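Local structure of delta-1-pyrroline-5-carboxylate dehydrogenase, mitochondrial (Mus musculus, 4E3X) at residues I64-G69 with K99-R104; L110-E115 with P256-F261; A220-L225 with P535-R540. The protein catalyses the NAD-dependent oxidation of L-glutamate gamma-semialdehyde to L-glutamate, the second step of proline degradation. One frame throughout, in Å; residues are numbered along the deposited sequence.

Contact 1: residues I64-G69 with K99-R104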
loop_
_atom_site.group_PDB
_atom_site.type_symbol
_atom_site.label_atom_id
_atom_site.label_comp_id
_atom_site.label_asym_id
_atom_site.label_seq_id
_atom_site.Cartn_x
_atom_site.Cartn_y
_atom_site.Cartn_z
ATOM N N ILE B 64 34.153 -11.222 -1.733
ATOM C CA ILE B 64 32.830 -11.261 -1.122
ATOM C C ILE B 64 31.966 -12.283 -1.857
ATOM O O ILE B 64 31.665 -12.103 -3.030
ATOM C CB ILE B 64 32.161 -9.864 -1.193
ATOM C CG1 ILE B 64 32.973 -8.853 -0.378
ATOM C CG2 ILE B 64 30.710 -9.919 -0.723
ATOM C CD1 ILE B 64 32.457 -7.432 -0.465
ATOM N N PRO B 65 31.564 -13.366 -1.169
ATOM C CA PRO B 65 30.759 -14.402 -1.822
ATOM C C PRO B 65 29.277 -14.036 -1.828
ATOM O O PRO B 65 28.857 -13.114 -1.125
ATOM C CB PRO B 65 30.966 -15.608 -0.909
ATOM C CG PRO B 65 31.024 -14.973 0.457
ATOM C CD PRO B 65 31.803 -13.677 0.253
ATOM N N CYS B 66 28.493 -14.759 -2.617
ATOM C CA CYS B 66 27.062 -14.801 -2.365
ATOM C C CYS B 66 26.862 -15.619 -1.087
ATOM O O CYS B 66 27.660 -16.518 -0.782
ATOM C CB CYS B 66 26.327 -15.468 -3.519
ATOM S SG CYS B 66 26.347 -14.524 -5.050
ATOM N N VAL B 67 25.821 -15.307 -0.325
ATOM C CA VAL B 67 25.534 -16.072 0.885
ATOM C C VAL B 67 24.097 -16.568 0.835
ATOM O O VAL B 67 23.151 -15.777 0.788
ATOM C CB VAL B 67 25.771 -15.270 2.189
ATOM C CG1 VAL B 67 25.521 -16.163 3.403
ATOM C CG2 VAL B 67 27.186 -14.709 2.228
ATOM N N VAL B 68 23.949 -17.889 0.826
ATOM C CA VAL B 68 22.639 -18.531 0.860
ATOM C C VAL B 68 22.613 -19.397 2.115
ATOM O O VAL B 68 23.433 -20.306 2.271
ATOM C CB VAL B 68 22.398 -19.367 -0.407
ATOM C CG1 VAL B 68 21.090 -20.136 -0.310
ATOM C CG2 VAL B 68 22.410 -18.459 -1.631
ATOM N N GLY B 69 21.705 -19.086 3.037
ATOM C CA GLY B 69 21.755 -19.697 4.354
ATOM C C GLY B 69 23.034 -19.253 5.041
ATOM O O GLY B 69 23.265 -18.054 5.238
ATOM N N LYS B 99 21.188 -17.912 -12.330
ATOM C CA LYS B 99 19.767 -18.179 -12.122
ATOM C C LYS B 99 19.538 -19.391 -11.217
ATOM O O LYS B 99 18.645 -19.385 -10.376
ATOM C CB LYS B 99 19.025 -18.290 -13.456
ATOM C CG LYS B 99 19.146 -17.012 -14.266
ATOM C CD LYS B 99 18.303 -17.000 -15.535
ATOM C CE LYS B 99 16.855 -16.635 -15.259
ATOM N NZ LYS B 99 16.044 -16.694 -16.508
ATOM N N ALA B 100 20.359 -20.422 -11.374
ATOM C CA ALA B 100 20.267 -21.579 -10.488
ATOM C C ALA B 100 20.447 -21.190 -9.019
ATOM O O ALA B 100 19.694 -21.646 -8.150
ATOM C CB ALA B 100 21.294 -22.626 -10.881
ATOM N N LEU B 101 21.447 -20.361 -8.736
ATOM C CA LEU B 101 21.717 -19.985 -7.355
ATOM C C LEU B 101 20.590 -19.121 -6.802
ATOM O O LEU B 101 20.201 -19.267 -5.647
ATOM C CB LEU B 101 23.072 -19.277 -7.218
ATOM C CG LEU B 101 23.448 -18.862 -5.796
ATOM C CD1 LEU B 101 23.461 -20.080 -4.876
ATOM C CD2 LEU B 101 24.797 -18.183 -5.811
ATOM N N LEU B 102 20.066 -18.224 -7.628
ATOM C CA LEU B 102 18.951 -17.400 -7.195
ATOM C C LEU B 102 17.740 -18.263 -6.853
ATOM O O LEU B 102 17.075 -18.042 -5.846
ATOM C CB LEU B 102 18.607 -16.369 -8.266
ATOM C CG LEU B 102 19.640 -15.258 -8.478
ATOM C CD1 LEU B 102 19.242 -14.410 -9.667
ATOM C CD2 LEU B 102 19.821 -14.391 -7.225
ATOM N N ASN B 103 17.456 -19.254 -7.688
ATOM C CA ASN B 103 16.337 -20.132 -7.400
ATOM C C ASN B 103 16.568 -20.995 -6.156
ATOM O O ASN B 103 15.641 -21.247 -5.388
ATOM C CB ASN B 103 15.967 -20.962 -8.632
ATOM C CG ASN B 103 15.139 -20.160 -9.642
ATOM O OD1 ASN B 103 15.478 -20.066 -10.823
ATOM N ND2 ASN B 103 14.062 -19.560 -9.163
ATOM N N ARG B 104 17.807 -21.434 -5.952
ATOM C CA ARG B 104 18.164 -22.148 -4.734
ATOM C C ARG B 104 17.945 -21.263 -3.513
ATOM O O ARG B 104 17.457 -21.722 -2.473
ATOM C CB ARG B 104 19.624 -22.570 -4.783
ATOM C CG ARG B 104 20.029 -23.348 -3.567
ATOM C CD ARG B 104 20.969 -24.456 -3.950
ATOM N NE ARG B 104 22.338 -23.974 -4.074
ATOM C CZ ARG B 104 23.124 -23.735 -3.034
ATOM N NH1 ARG B 104 22.656 -23.897 -1.808
ATOM N NH2 ARG B 104 24.370 -23.327 -3.218
#

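Contact 2: residues L110-E115 with P256-F261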
loop_
_atom_site.group_PDB
_atom_site.type_symbol
_atom_site.label_atom_id
_atom_site.label_comp_id
_atom_site.label_asym_id
_atom_site.label_seq_id
_atom_site.Cartn_x
_atom_site.Cartn_y
_atom_site.Cartn_z
ATOM N N LEU B 110 12.132 -19.703 1.385
ATOM C CA LEU B 110 10.745 -20.125 1.593
ATOM C C LEU B 110 10.631 -21.193 2.678
ATOM O O LEU B 110 9.685 -21.184 3.463
ATOM C CB LEU B 110 10.117 -20.622 0.287
ATOM C CG LEU B 110 9.942 -19.530 -0.767
ATOM C CD1 LEU B 110 9.513 -20.161 -2.070
ATOM C CD2 LEU B 110 8.949 -18.473 -0.286
ATOM N N ALA B 111 11.604 -22.099 2.730
ATOM C CA ALA B 111 11.599 -23.164 3.730
ATOM C C ALA B 111 11.846 -22.642 5.145
ATOM O O ALA B 111 11.519 -23.320 6.113
ATOM C CB ALA B 111 12.625 -24.239 3.365
ATOM N N ALA B 112 12.427 -21.448 5.257
ATOM C CA ALA B 112 12.739 -20.841 6.548
ATOM C C ALA B 112 11.670 -19.848 7.004
ATOM O O ALA B 112 11.659 -19.417 8.157
ATOM C CB ALA B 112 14.093 -20.144 6.479
ATOM N N ARG B 113 10.772 -19.479 6.096
ATOM C CA ARG B 113 9.879 -18.340 6.332
ATOM C C ARG B 113 8.862 -18.524 7.471
ATOM O O ARG B 113 8.678 -17.622 8.287
ATOM C CB ARG B 113 9.139 -17.980 5.040
ATOM C CG ARG B 113 8.236 -16.761 5.152
ATOM C CD ARG B 113 7.261 -16.691 3.974
ATOM N NE ARG B 113 6.295 -17.776 4.023
ATOM C CZ ARG B 113 5.226 -17.791 4.810
ATOM N NH1 ARG B 113 4.969 -16.762 5.604
ATOM N NH2 ARG B 113 4.400 -18.828 4.792
ATOM N N LYS B 114 8.186 -19.670 7.513
ATOM C CA LYS B 114 7.088 -19.852 8.462
ATOM C C LYS B 114 7.568 -19.696 9.900
ATOM O O LYS B 114 6.941 -19.006 10.698
ATOM C CB LYS B 114 6.414 -21.212 8.268
ATOM N N GLU B 115 8.701 -20.317 10.210
ATOM C CA GLU B 115 9.291 -20.217 11.541
ATOM C C GLU B 115 9.618 -18.765 11.908
ATOM O O GLU B 115 9.350 -18.313 13.018
ATOM C CB GLU B 115 10.545 -21.100 11.625
ATOM C CG GLU B 115 11.316 -21.012 12.936
ATOM C CD GLU B 115 12.624 -21.803 12.921
ATOM O OE1 GLU B 115 13.190 -22.037 11.825
ATOM O OE2 GLU B 115 13.093 -22.186 14.016
ATOM N N PRO B 256 19.787 -17.974 9.529
ATOM C CA PRO B 256 20.056 -18.266 8.117
ATOM C C PRO B 256 18.786 -18.292 7.266
ATOM O O PRO B 256 17.698 -18.617 7.760
ATOM C CB PRO B 256 20.711 -19.657 8.156
ATOM C CG PRO B 256 20.303 -20.236 9.465
ATOM C CD PRO B 256 20.189 -19.083 10.413
ATOM N N ASN B 257 18.950 -17.937 5.996
ATOM C CA ASN B 257 17.884 -17.996 4.991
ATOM C C ASN B 257 16.790 -16.950 5.142
ATOM O O ASN B 257 15.768 -17.021 4.455
ATOM C CB ASN B 257 17.289 -19.397 4.898
ATOM C CG ASN B 257 18.321 -20.415 4.474
ATOM O OD1 ASN B 257 18.918 -20.305 3.395
ATOM N ND2 ASN B 257 18.575 -21.396 5.337
ATOM N N ILE B 258 16.993 -15.982 6.032
ATOM C CA ILE B 258 16.049 -14.874 6.146
ATOM C C ILE B 258 16.397 -13.734 5.173
ATOM O O ILE B 258 15.513 -13.180 4.508
ATOM C CB ILE B 258 15.944 -14.362 7.590
ATOM C CG1 ILE B 258 15.621 -15.530 8.545
ATOM C CG2 ILE B 258 14.911 -13.229 7.701
ATOM C CD1 ILE B 258 14.451 -16.441 8.098
ATOM N N ILE B 259 17.680 -13.387 5.079
ATOM C CA ILE B 259 18.154 -12.509 4.014
ATOM C C ILE B 259 19.262 -13.252 3.282
ATOM O O ILE B 259 20.275 -13.616 3.887
ATOM C CB ILE B 259 18.669 -11.144 4.519
ATOM C CG1 ILE B 259 17.538 -10.350 5.195
ATOM C CG2 ILE B 259 19.237 -10.343 3.348
ATOM C CD1 ILE B 259 18.001 -9.053 5.828
ATOM N N GLN B 260 19.046 -13.514 1.992
ATOM C CA GLN B 260 20.055 -14.122 1.140
ATOM C C GLN B 260 20.833 -13.000 0.464
ATOM O O GLN B 260 20.241 -12.075 -0.098
ATOM C CB GLN B 260 19.395 -15.031 0.098
ATOM C CG GLN B 260 18.325 -15.971 0.664
ATOM C CD GLN B 260 18.878 -17.138 1.474
ATOM O OE1 GLN B 260 19.814 -16.984 2.260
ATOM N NE2 GLN B 260 18.266 -18.313 1.308
ATOM N N PHE B 261 22.160 -13.051 0.567
ATOM C CA PHE B 261 23.010 -11.995 0.030
ATOM C C PHE B 261 23.402 -12.404 -1.382
ATOM O O PHE B 261 24.284 -13.251 -1.575
ATOM C CB PHE B 261 24.242 -11.807 0.927
ATOM C CG PHE B 261 25.043 -10.577 0.604
ATOM C CD1 PHE B 261 24.663 -9.343 1.108
ATOM C CD2 PHE B 261 26.188 -10.660 -0.187
ATOM C CE1 PHE B 261 25.399 -8.202 0.808
ATOM C CE2 PHE B 261 26.928 -9.533 -0.492
ATOM C CZ PHE B 261 26.536 -8.303 0.009
#

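Contact 3: residues A220-L225 with P535-R540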
loop_
_atom_site.group_PDB
_atom_site.type_symbol
_atom_site.label_atom_id
_atom_site.label_comp_id
_atom_site.label_asym_id
_atom_site.label_seq_id
_atom_site.Cartn_x
_atom_site.Cartn_y
_atom_site.Cartn_z
ATOM N N ALA B 220 16.262 -4.330 2.574
ATOM C CA ALA B 220 16.262 -5.737 2.956
ATOM C C ALA B 220 15.783 -5.928 4.396
ATOM O O ALA B 220 15.081 -6.887 4.713
ATOM C CB ALA B 220 17.656 -6.328 2.767
ATOM N N GLY B 221 16.165 -5.009 5.275
ATOM C CA GLY B 221 15.918 -5.145 6.704
ATOM C C GLY B 221 14.480 -4.924 7.136
ATOM O O GLY B 221 13.966 -5.652 7.980
ATOM N N ALA B 222 13.826 -3.911 6.581
ATOM C CA ALA B 222 12.451 -3.634 6.986
ATOM C C ALA B 222 11.482 -4.788 6.666
ATOM O O ALA B 222 10.724 -5.208 7.546
ATOM C CB ALA B 222 11.969 -2.308 6.420
ATOM N N PRO B 223 11.540 -5.360 5.443
ATOM C CA PRO B 223 10.672 -6.526 5.217
ATOM C C PRO B 223 11.033 -7.699 6.137
ATOM O O PRO B 223 10.129 -8.367 6.646
ATOM C CB PRO B 223 10.902 -6.858 3.735
ATOM C CG PRO B 223 11.339 -5.534 3.128
ATOM C CD PRO B 223 12.186 -4.908 4.195
ATOM N N ALA B 224 12.325 -7.943 6.373
ATOM C CA ALA B 224 12.708 -9.032 7.265
ATOM C C ALA B 224 12.161 -8.819 8.680
ATOM O O ALA B 224 11.686 -9.762 9.325
ATOM C CB ALA B 224 14.219 -9.202 7.285
ATOM N N LEU B 225 12.231 -7.587 9.169
ATOM C CA LEU B 225 11.674 -7.244 10.475
ATOM C C LEU B 225 10.213 -7.664 10.601
ATOM O O LEU B 225 9.775 -8.126 11.661
ATOM C CB LEU B 225 11.797 -5.741 10.713
ATOM C CG LEU B 225 11.079 -5.151 11.925
ATOM C CD1 LEU B 225 11.727 -5.605 13.234
ATOM C CD2 LEU B 225 11.078 -3.627 11.792
ATOM N N PRO B 535 6.346 6.045 10.218
ATOM C CA PRO B 535 5.715 4.955 10.963
ATOM C C PRO B 535 4.859 4.017 10.108
ATOM O O PRO B 535 4.432 2.976 10.597
ATOM C CB PRO B 535 4.838 5.705 11.973
ATOM C CG PRO B 535 4.478 6.973 11.260
ATOM C CD PRO B 535 5.710 7.349 10.492
ATOM N N HIS B 536 4.612 4.372 8.855
ATOM C CA HIS B 536 3.691 3.596 8.028
ATOM C C HIS B 536 4.372 2.684 7.016
ATOM O O HIS B 536 3.739 1.791 6.450
ATOM C CB HIS B 536 2.729 4.537 7.306
ATOM C CG HIS B 536 1.969 5.431 8.228
ATOM N ND1 HIS B 536 2.009 6.804 8.132
ATOM C CD2 HIS B 536 1.158 5.148 9.274
ATOM C CE1 HIS B 536 1.256 7.329 9.080
ATOM N NE2 HIS B 536 0.728 6.346 9.788
ATOM N N TYR B 537 5.655 2.923 6.771
ATOM C CA TYR B 537 6.406 2.149 5.783
ATOM C C TYR B 537 6.296 0.641 6.001
ATOM O O TYR B 537 6.103 -0.112 5.041
ATOM C CB TYR B 537 7.863 2.575 5.844
ATOM C CG TYR B 537 8.794 1.903 4.863
ATOM C CD1 TYR B 537 8.673 2.128 3.496
ATOM C CD2 TYR B 537 9.826 1.087 5.308
ATOM C CE1 TYR B 537 9.547 1.546 2.597
ATOM C CE2 TYR B 537 10.708 0.496 4.416
ATOM C CZ TYR B 537 10.567 0.736 3.062
ATOM O OH TYR B 537 11.452 0.162 2.172
ATOM N N ILE B 538 6.402 0.204 7.252
ATOM C CA ILE B 538 6.385 -1.225 7.556
ATOM C C ILE B 538 5.063 -1.889 7.172
ATOM O O ILE B 538 5.020 -3.102 6.960
ATOM C CB ILE B 538 6.697 -1.530 9.039
ATOM C CG1 ILE B 538 5.796 -0.701 9.956
ATOM C CG2 ILE B 538 8.179 -1.314 9.336
ATOM C CD1 ILE B 538 5.852 -1.135 11.401
ATOM N N LEU B 539 4.001 -1.096 7.047
ATOM C CA LEU B 539 2.692 -1.641 6.685
ATOM C C LEU B 539 2.667 -2.244 5.282
ATOM O O LEU B 539 1.819 -3.088 4.982
ATOM C CB LEU B 539 1.591 -0.591 6.836
ATOM C CG LEU B 539 1.313 -0.210 8.287
ATOM C CD1 LEU B 539 0.484 1.054 8.364
ATOM C CD2 LEU B 539 0.614 -1.363 8.990
ATOM N N ARG B 540 3.574 -1.809 4.410
ATOM C CA ARG B 540 3.638 -2.430 3.089
ATOM C C ARG B 540 4.119 -3.880 3.160
ATOM O O ARG B 540 3.902 -4.656 2.223
ATOM C CB ARG B 540 4.552 -1.644 2.148
ATOM C CG ARG B 540 4.048 -0.242 1.771
ATOM C CD ARG B 540 2.626 -0.235 1.151
ATOM N NE ARG B 540 2.564 -0.804 -0.202
ATOM C CZ ARG B 540 1.613 -1.635 -0.640
ATOM N NH1 ARG B 540 0.646 -2.041 0.172
ATOM N NH2 ARG B 540 1.639 -2.079 -1.893
#

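Contact 1: residues I64-G69 with K99-R104
Strand 66-68 and helix segment 99-104 run at 35° to each other with their axes 9.7 Å apart. The nearest CA atoms are those of V68 and R104, at 8.0 Å. The motif is a helix laid on a beta sheet. The sheet is the mixed four-stranded one built from strands 62-68, 71-73, 78-83 and 89-95, and the helix is the first turns of 99-118.

C66 and V68 both point at the helix, while V67 between them points the other way, onto helix 239-251. L101 meets both with one methyl each. With CG anti to the backbone N, chi1 -179° sends the branch to the strand, where its two methyls meet C66 and V68. CD2 lies 3.9 Å from C66 CB and almost as close to C66 SG. CD1 touches V68 CG2 at 3.8 Å. The V68 and L101 side chains lie alongside and point in opposite senses. V73 of the next strand also touches L101.

No hydrogen bond links the two segments. C66 is buried, and its side chain is about 9 Å from that of K233, an NAD-binding residue. The end of R104, which is exposed, comes alongside V68, with NH1 4.3 Å from V68 CG1. The same R104 NH1 forms a salt bridge with E71 OE1.

Contact 2: residues L110-E115 with P256-F261
A112 turns its methyl straight at N257, and the two CB atoms are 3.6 Å apart. The CA atoms of these residues are also the nearest pair of the two segments, at 6.1 Å. With a single methyl between them, the helix and loop 256-258 come close. The CB of A112 also lies 4.1 Å from P256 O.

I258 reaches the same methyl from its tip. Its CB does not point at the helix. CG1 is anti to the carbonyl carbon, and chi2 of -49° then folds the chain, which brings CD1 to 4.1 Å from A112 CB. The end of I258 therefore sits beside the alanine methyl. The I258 side chain also touches W116, one turn further along the helix.

The CB of N257 faces the helix, while its amide is held from its own segment. Q260 NE2 donates to N257 OD1 over 3.0 Å. The bond is nearly straight, lies in the carbonyl plane and uses a lone pair of OD1. The Q260 amide is further fixed by A105 O, which accepts from NE2, and by G69 N, which donates to OE1. Both polar atoms of this buried side chain are thus satisfied.

No hydrogen bond joins the two segments themselves. The contact sets helix 99-118 against the loop that leads into strand 259-261, an outer strand of the five-stranded parallel sheet, whose strand order 3-2-1-4-5 is that of the Rossmann-type NAD-binding domain of aldehyde dehydrogenases.

Contact 3: residues A220-L225 with P535-R540
The Y537 ring meets A222 with its edge. The methyl of A222 lies near the ring plane, with CB 3.7 Å from CE2 and 4.2 Å from CD2, so it does not stack on a face. W541 packs edge-to-face with the same ring. The other flat group is H536, which has P535 CG over the centre of one face, 3.9 Å above the plane.

At chi1 -179° the Y537 ring extends away from its own backbone to helix 213-225. Its hydroxyl is hydrogen-bonded to N283 ND2, which would help fix the direction of the ring. The Y537 side chain is about 8 Å from that of E314, the catalytic proton acceptor.

A looser apolar touch lies one helical turn from A222. There L225 CD2 is 4.4 Å from I538 CG2. No hydrogen bond crosses between the segments. The helix is kinked at P223, whose nitrogen carries no hydrogen to bond the preceding turn.

All four touching residues are buried. Helix 155-180 covers L225 and I538 together through N173, and helix 121-136 adds A125 and F128 against L225. Segment 535-540 leads into strand 542-550 and borders the second subunit, where L539 packs on L539 of the other chain.

How the contacts relate
From the N terminus, contact 1 comes first. It closes the short loop that holds strands 71-73, 78-83 and 89-95, and brings helix 99-118 back onto strand 62-68. Contact 2 opens later on the same helix and closes a much longer loop at the edge of the parallel sheet. The two are in series but touch: V67 N probably bonds F261 O and G69 N probably bonds Q260 OE1, which joins the end of strand 62-68 to strand 259-261. Contact 3 starts inside the loop of contact 2 and closes far beyond it, so these two cross. I258 and I259 pack on A224 between them. Contact 3 ties helix 213-225 to the C-terminal region beside the dimer partner.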